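Local coordinates for protein putidaredoxin reductase (Pseudomonas putida, PDB 1Q1R) that probably passes electrons from NADH through its bound FAD to putidaredoxin, the iron-sulfur protein that serves the cytochrome P450cam monooxygenase, at residues G79-T84 with V93-G98; T176-A181 with D207-T212. One frame throughout, in Å; residues are numbered along the deposited sequence.

How the contacts relate
From the N terminus, strands 6-10, 31-35 and 75-78 of the first parallel sheet come before contact 1, which closes the short loop of a hairpin between residues 79-84 and 93-98. That hairpin is tied to the first sheet and holds the adenine end of FAD. After strand 105-108 of the first sheet the chain enters a second parallel sheet, where contact 2 closes a longer loop, from 176-181 through helix 191-204 to 207-212. The two loops follow in series, neither nesting nor crossing. Their centres lie about 40 Å apart and their nearest atoms about 30 Å: contact 1 joins two strands of a small antiparallel sheet lying against the first parallel sheet, contact 2 two strands of the second.

Contact 1. Residues G79-T84 with V93-G98; sequences GGTQVT and VILSDG. With FAD (flavin-adenine dinucleotide), chain C.
Val-83 and Leu-95 form a non-hydrogen-bonded antiparallel pair in the beta hairpin of strands 83-87 and 92-95, their CA atoms 4.4 Å apart. Backbone bonds flank the pair: Ser-96 N donates to Gln-82 O, and Thr-84 N to Ile-94 O.

The side chain of Val-83 works between hairpin and cofactor. Its CB lies 3.6 Å from N1A of the FAD adenine. CG1, anti to the backbone N (chi1 174°), is thereby carried to within 3.7 Å of Ile-94 O and also meets CB of Val-93, while the other branch, CG2, meets Leu-95 CD2 at 3.8 Å and lies 3.9 Å from FAD N1A. Thr-81 CG2 touches both methyls of Leu-95, extending this apolar patch, which Val-35 of strand 31-35 also contacts.

The backbone of Val-83 bonds the adenine twice. Val-83 N donates to FAD N1A in an almost straight bond (175° at the hydrogen), and FAD N6A donates to Val-83 O at 2.8 Å. Together the two bonds would restrain the base from turning, as expected at the adenine end of an FAD pocket.

Ile-94 O is gripped twice by one residue: besides the amide of Thr-84, the hydroxyl Thr-84 OG1 reaches it at 3.1 Å from above the carbonyl plane.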
# COMPACT_ATOMS: atom_id res chain seq x y z
N GLY A 79 22.86 1.22 -2.63
CA GLY A 79 22.00 0.07 -2.86
C GLY A 79 22.66 -1.27 -2.61
O GLY A 79 23.85 -1.34 -2.31
N GLY A 80 21.87 -2.34 -2.73
CA GLY A 80 22.38 -3.68 -2.51
C GLY A 80 23.05 -3.84 -1.16
O GLY A 80 23.91 -4.71 -0.98
N THR A 81 22.66 -3.02 -0.20
CA THR A 81 23.26 -3.06 1.13
C THR A 81 22.22 -3.21 2.23
O THR A 81 21.32 -2.38 2.37
CB THR A 81 24.08 -1.80 1.39
OG1 THR A 81 25.01 -1.63 0.32
CG2 THR A 81 24.84 -1.91 2.70
N GLN A 82 22.36 -4.27 3.02
CA GLN A 82 21.45 -4.54 4.11
C GLN A 82 21.96 -4.01 5.44
O GLN A 82 23.11 -4.25 5.81
CB GLN A 82 21.21 -6.05 4.23
CG GLN A 82 20.33 -6.43 5.41
CD GLN A 82 20.42 -7.91 5.75
OE1 GLN A 82 19.77 -8.38 6.69
NE2 GLN A 82 21.23 -8.65 4.99
N VAL A 83 21.11 -3.28 6.15
CA VAL A 83 21.46 -2.75 7.46
C VAL A 83 21.04 -3.86 8.42
O VAL A 83 19.86 -4.24 8.47
CB VAL A 83 20.69 -1.45 7.79
CG1 VAL A 83 20.98 -1.02 9.22
CG2 VAL A 83 21.09 -0.35 6.81
N THR A 84 22.00 -4.40 9.17
CA THR A 84 21.71 -5.50 10.09
C THR A 84 21.45 -5.10 11.54
O THR A 84 20.87 -5.87 12.30
CB THR A 84 22.85 -6.54 10.07
OG1 THR A 84 24.10 -5.88 10.31
CG2 THR A 84 22.91 -7.25 8.73
N VAL A 93 24.70 2.72 12.26
CA VAL A 93 23.92 1.63 11.70
C VAL A 93 24.97 0.66 11.17
O VAL A 93 25.94 1.08 10.55
CB VAL A 93 23.00 2.10 10.55
CG1 VAL A 93 21.85 2.93 11.11
CG2 VAL A 93 23.79 2.91 9.54
N ILE A 94 24.79 -0.63 11.45
CA ILE A 94 25.74 -1.63 11.00
C ILE A 94 25.28 -2.33 9.73
O ILE A 94 24.16 -2.82 9.66
CB ILE A 94 25.98 -2.71 12.09
CG1 ILE A 94 26.33 -2.03 13.42
CG2 ILE A 94 27.08 -3.66 11.64
CD1 ILE A 94 27.52 -1.10 13.35
N LEU A 95 26.16 -2.36 8.74
CA LEU A 95 25.86 -2.99 7.46
C LEU A 95 26.26 -4.46 7.52
O LEU A 95 27.07 -4.85 8.36
CB LEU A 95 26.61 -2.28 6.33
CG LEU A 95 26.31 -0.78 6.23
CD1 LEU A 95 27.02 -0.19 5.02
CD2 LEU A 95 24.81 -0.56 6.13
N SER A 96 25.69 -5.27 6.64
CA SER A 96 25.99 -6.70 6.61
C SER A 96 27.47 -7.00 6.39
O SER A 96 27.95 -8.06 6.79
CB SER A 96 25.16 -7.39 5.53
OG SER A 96 25.38 -6.81 4.27
N ASP A 97 28.18 -6.07 5.77
CA ASP A 97 29.61 -6.25 5.50
C ASP A 97 30.46 -5.87 6.71
O ASP A 97 31.68 -5.90 6.66
CB ASP A 97 30.03 -5.40 4.30
CG ASP A 97 30.14 -3.92 4.64
OD1 ASP A 97 29.25 -3.41 5.35
OD2 ASP A 97 31.10 -3.26 4.18
N GLY A 98 29.80 -5.50 7.81
CA GLY A 98 30.52 -5.12 9.01
C GLY A 98 30.75 -3.62 9.11
O GLY A 98 31.09 -3.11 10.18
PA FAD C . 8.84 -0.28 0.61
O1A FAD C . 8.70 -1.70 1.03
O2A FAD C . 8.39 0.09 -0.75
O5B FAD C . 10.36 0.18 0.78
C5B FAD C . 11.17 -0.26 1.88
C4B FAD C . 12.56 -0.64 1.34
O4B FAD C . 13.52 -0.72 2.46
C3B FAD C . 12.54 -2.03 0.70
O3B FAD C . 13.41 -2.04 -0.44
C2B FAD C . 13.13 -2.91 1.78
O2B FAD C . 13.75 -4.06 1.19
C1B FAD C . 14.18 -2.00 2.37
N9A FAD C . 14.72 -2.46 3.68
C8A FAD C . 14.01 -2.97 4.71
N7A FAD C . 14.86 -3.28 5.70
C5A FAD C . 16.09 -2.97 5.30
C6A FAD C . 17.35 -3.08 5.89
N6A FAD C . 17.48 -3.59 7.11
N1A FAD C . 18.44 -2.66 5.20
C2A FAD C . 18.33 -2.15 3.97
N3A FAD C . 17.12 -2.04 3.38
C4A FAD C . 16.00 -2.45 4.03
N1 FAD C . -0.47 2.33 -2.90
C2 FAD C . -1.44 3.25 -3.34
O2 FAD C . -1.69 4.24 -2.66
N3 FAD C . -2.10 3.02 -4.56
C4 FAD C . -1.78 1.88 -5.34
O4 FAD C . -2.33 1.72 -6.42
C4X FAD C . -0.82 0.96 -4.89
N5 FAD C . -0.47 -0.11 -5.66
C5X FAD C . 0.51 -0.98 -5.29
C6 FAD C . 0.86 -2.06 -6.12
C7 FAD C . 1.89 -2.95 -5.75
C7M FAD C . 2.23 -4.14 -6.67
C8 FAD C . 2.59 -2.75 -4.53
C8M FAD C . 3.74 -3.68 -4.11
C9 FAD C . 2.25 -1.67 -3.70
C9A FAD C . 1.21 -0.79 -4.07
N10 FAD C . 0.85 0.32 -3.25
C10 FAD C . -0.16 1.20 -3.67
C1' FAD C . 1.54 0.54 -1.94
C2' FAD C . 2.58 1.65 -2.06
O2' FAD C . 3.40 1.41 -3.21
C3' FAD C . 3.46 1.73 -0.80
O3' FAD C . 2.62 1.87 0.35
C4' FAD C . 4.43 2.92 -0.87
O4' FAD C . 5.26 2.78 -2.03
C5' FAD C . 5.32 3.03 0.37
O5' FAD C . 6.30 1.98 0.44
P FAD C . 7.51 2.11 1.51
O1P FAD C . 8.57 2.93 0.90
O2P FAD C . 6.93 2.56 2.79
O3P FAD C . 8.02 0.58 1.71

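Contact 2. Residues T176-A181 with D207-T212; sequences TLLDTA and DIRTGT
Thr-176, Leu-177 and Leu-178 pair in parallel with Asp-207, Ile-208 and Arg-209; the two strand axes approach to 4.6 Å and differ in direction by 16°.

Backbone bonds supply the ladder. Leu-177 N donates to Asp-207 O, Arg-209 N to Leu-177 O with a nearly straight 175° at the hydrogen, and Asp-179 N to Arg-209 O. Further along, the regular parallel bonding gives way: Asp-179 O accepts from Thr-212 N, and Gly-211 N turns to Ala-181 O at 2.8 Å. Gly-211 has a positive phi, a conformation that favours glycine. Within the first segment, Asp-179 OD1 takes the amide of Ala-181 at 2.6 Å on its anti lone pair, an Asx turn.

The charged interaction lies on the face bearing Thr-176, Leu-178 and Arg-209. The guanidinium grips one carboxylate oxygen side-on: Arg-209 NE reaches Asp-207 OD2 at 2.8 Å and NH2 reaches the same atom at 3.0 Å, both nearly within the guanidinium plane. A water donates to that oxygen and also bonds Thr-176 OG1, bridging the strands. Replacing Asp-207 by an alanine removes the carboxylate, and would probably leave the Arg-209 guanidinium without this charged mate and free to turn, and the bridging water short of an acceptor.

Apolar contacts occupy both faces. With Leu-178 CG anti to its own carbonyl carbon (chi1 -45°), the CD2 branch comes alongside Arg-209 CB, 3.7 Å away, and within 4.2 Å of Thr-212 CG2. On the other face Leu-177 CB and Ile-208 CG1 meet more loosely, at 4.4 Å.

Strand 207-209 forms one edge of this parallel sheet, reached from 174-178 through helix 191-204: a beta-alpha-beta crossover, as in the Rossmann-type nucleotide-binding domains of the glutathione reductase fold.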
# COMPACT_ATOMS: atom_id res chain seq x y z
N THR A 176 -8.32 -17.64 -12.09
CA THR A 176 -9.08 -18.10 -10.92
C THR A 176 -8.49 -17.38 -9.70
O THR A 176 -7.27 -17.36 -9.52
CB THR A 176 -8.94 -19.63 -10.69
OG1 THR A 176 -9.41 -20.34 -11.84
CG2 THR A 176 -9.76 -20.06 -9.47
N LEU A 177 -9.34 -16.78 -8.88
CA LEU A 177 -8.85 -16.09 -7.69
C LEU A 177 -9.45 -16.73 -6.45
O LEU A 177 -10.65 -16.96 -6.37
CB LEU A 177 -9.19 -14.60 -7.75
CG LEU A 177 -8.61 -13.75 -6.61
CD1 LEU A 177 -8.40 -12.32 -7.09
CD2 LEU A 177 -9.55 -13.79 -5.41
N LEU A 178 -8.60 -16.99 -5.47
CA LEU A 178 -9.03 -17.64 -4.24
C LEU A 178 -8.86 -16.77 -3.01
O LEU A 178 -7.84 -16.10 -2.83
CB LEU A 178 -8.23 -18.93 -4.03
CG LEU A 178 -8.05 -19.83 -5.25
CD1 LEU A 178 -7.11 -20.97 -4.89
CD2 LEU A 178 -9.40 -20.35 -5.71
N ASP A 179 -9.88 -16.78 -2.15
CA ASP A 179 -9.82 -16.03 -0.91
C ASP A 179 -10.48 -16.85 0.19
O ASP A 179 -11.52 -17.47 -0.03
CB ASP A 179 -10.53 -14.68 -1.04
CG ASP A 179 -10.17 -13.73 0.09
OD1 ASP A 179 -10.39 -14.07 1.27
OD2 ASP A 179 -9.66 -12.63 -0.20
N THR A 180 -9.86 -16.86 1.36
CA THR A 180 -10.37 -17.61 2.49
C THR A 180 -11.60 -16.94 3.08
O THR A 180 -12.48 -17.61 3.62
CB THR A 180 -9.29 -17.73 3.58
OG1 THR A 180 -8.76 -16.43 3.87
CG2 THR A 180 -8.16 -18.64 3.10
N ALA A 181 -11.67 -15.62 2.97
CA ALA A 181 -12.81 -14.86 3.50
C ALA A 181 -14.08 -15.16 2.71
O ALA A 181 -14.02 -15.61 1.57
CB ALA A 181 -12.50 -13.37 3.45
N ASP A 207 -12.80 -16.37 -12.33
CA ASP A 207 -13.56 -17.31 -11.51
C ASP A 207 -13.11 -17.09 -10.07
O ASP A 207 -12.06 -17.59 -9.66
CB ASP A 207 -13.28 -18.75 -11.94
CG ASP A 207 -13.88 -19.77 -10.98
OD1 ASP A 207 -14.86 -19.43 -10.28
OD2 ASP A 207 -13.39 -20.90 -10.93
N ILE A 208 -13.90 -16.33 -9.33
CA ILE A 208 -13.59 -16.02 -7.93
C ILE A 208 -14.18 -17.06 -6.99
O ILE A 208 -15.38 -17.34 -7.03
CB ILE A 208 -14.15 -14.63 -7.55
CG1 ILE A 208 -13.42 -13.54 -8.35
CG2 ILE A 208 -14.00 -14.39 -6.05
CD1 ILE A 208 -13.94 -12.15 -8.11
N ARG A 209 -13.32 -17.63 -6.15
CA ARG A 209 -13.76 -18.64 -5.19
C ARG A 209 -13.48 -18.17 -3.77
O ARG A 209 -12.35 -18.21 -3.30
CB ARG A 209 -13.05 -19.97 -5.45
CG ARG A 209 -13.19 -20.42 -6.90
CD ARG A 209 -12.98 -21.90 -7.08
NE ARG A 209 -13.30 -22.29 -8.45
CZ ARG A 209 -13.58 -23.53 -8.84
NH1 ARG A 209 -13.56 -24.52 -7.96
NH2 ARG A 209 -13.87 -23.77 -10.11
N THR A 210 -14.53 -17.71 -3.10
CA THR A 210 -14.41 -17.23 -1.73
C THR A 210 -14.59 -18.39 -0.76
O THR A 210 -15.04 -19.47 -1.14
CB THR A 210 -15.47 -16.16 -1.44
OG1 THR A 210 -16.77 -16.65 -1.79
CG2 THR A 210 -15.18 -14.90 -2.25
N GLY A 211 -14.22 -18.17 0.50
CA GLY A 211 -14.33 -19.23 1.48
C GLY A 211 -13.55 -20.45 1.04
O GLY A 211 -13.91 -21.59 1.35
N THR A 212 -12.47 -20.21 0.30
CA THR A 212 -11.63 -21.29 -0.20
C THR A 212 -10.26 -21.25 0.44
O THR A 212 -9.65 -20.18 0.55
CB THR A 212 -11.47 -21.22 -1.73
OG1 THR A 212 -12.75 -21.36 -2.36
CG2 THR A 212 -10.54 -22.32 -2.22
O HOH W 1 -11.39 -22.11 -12.20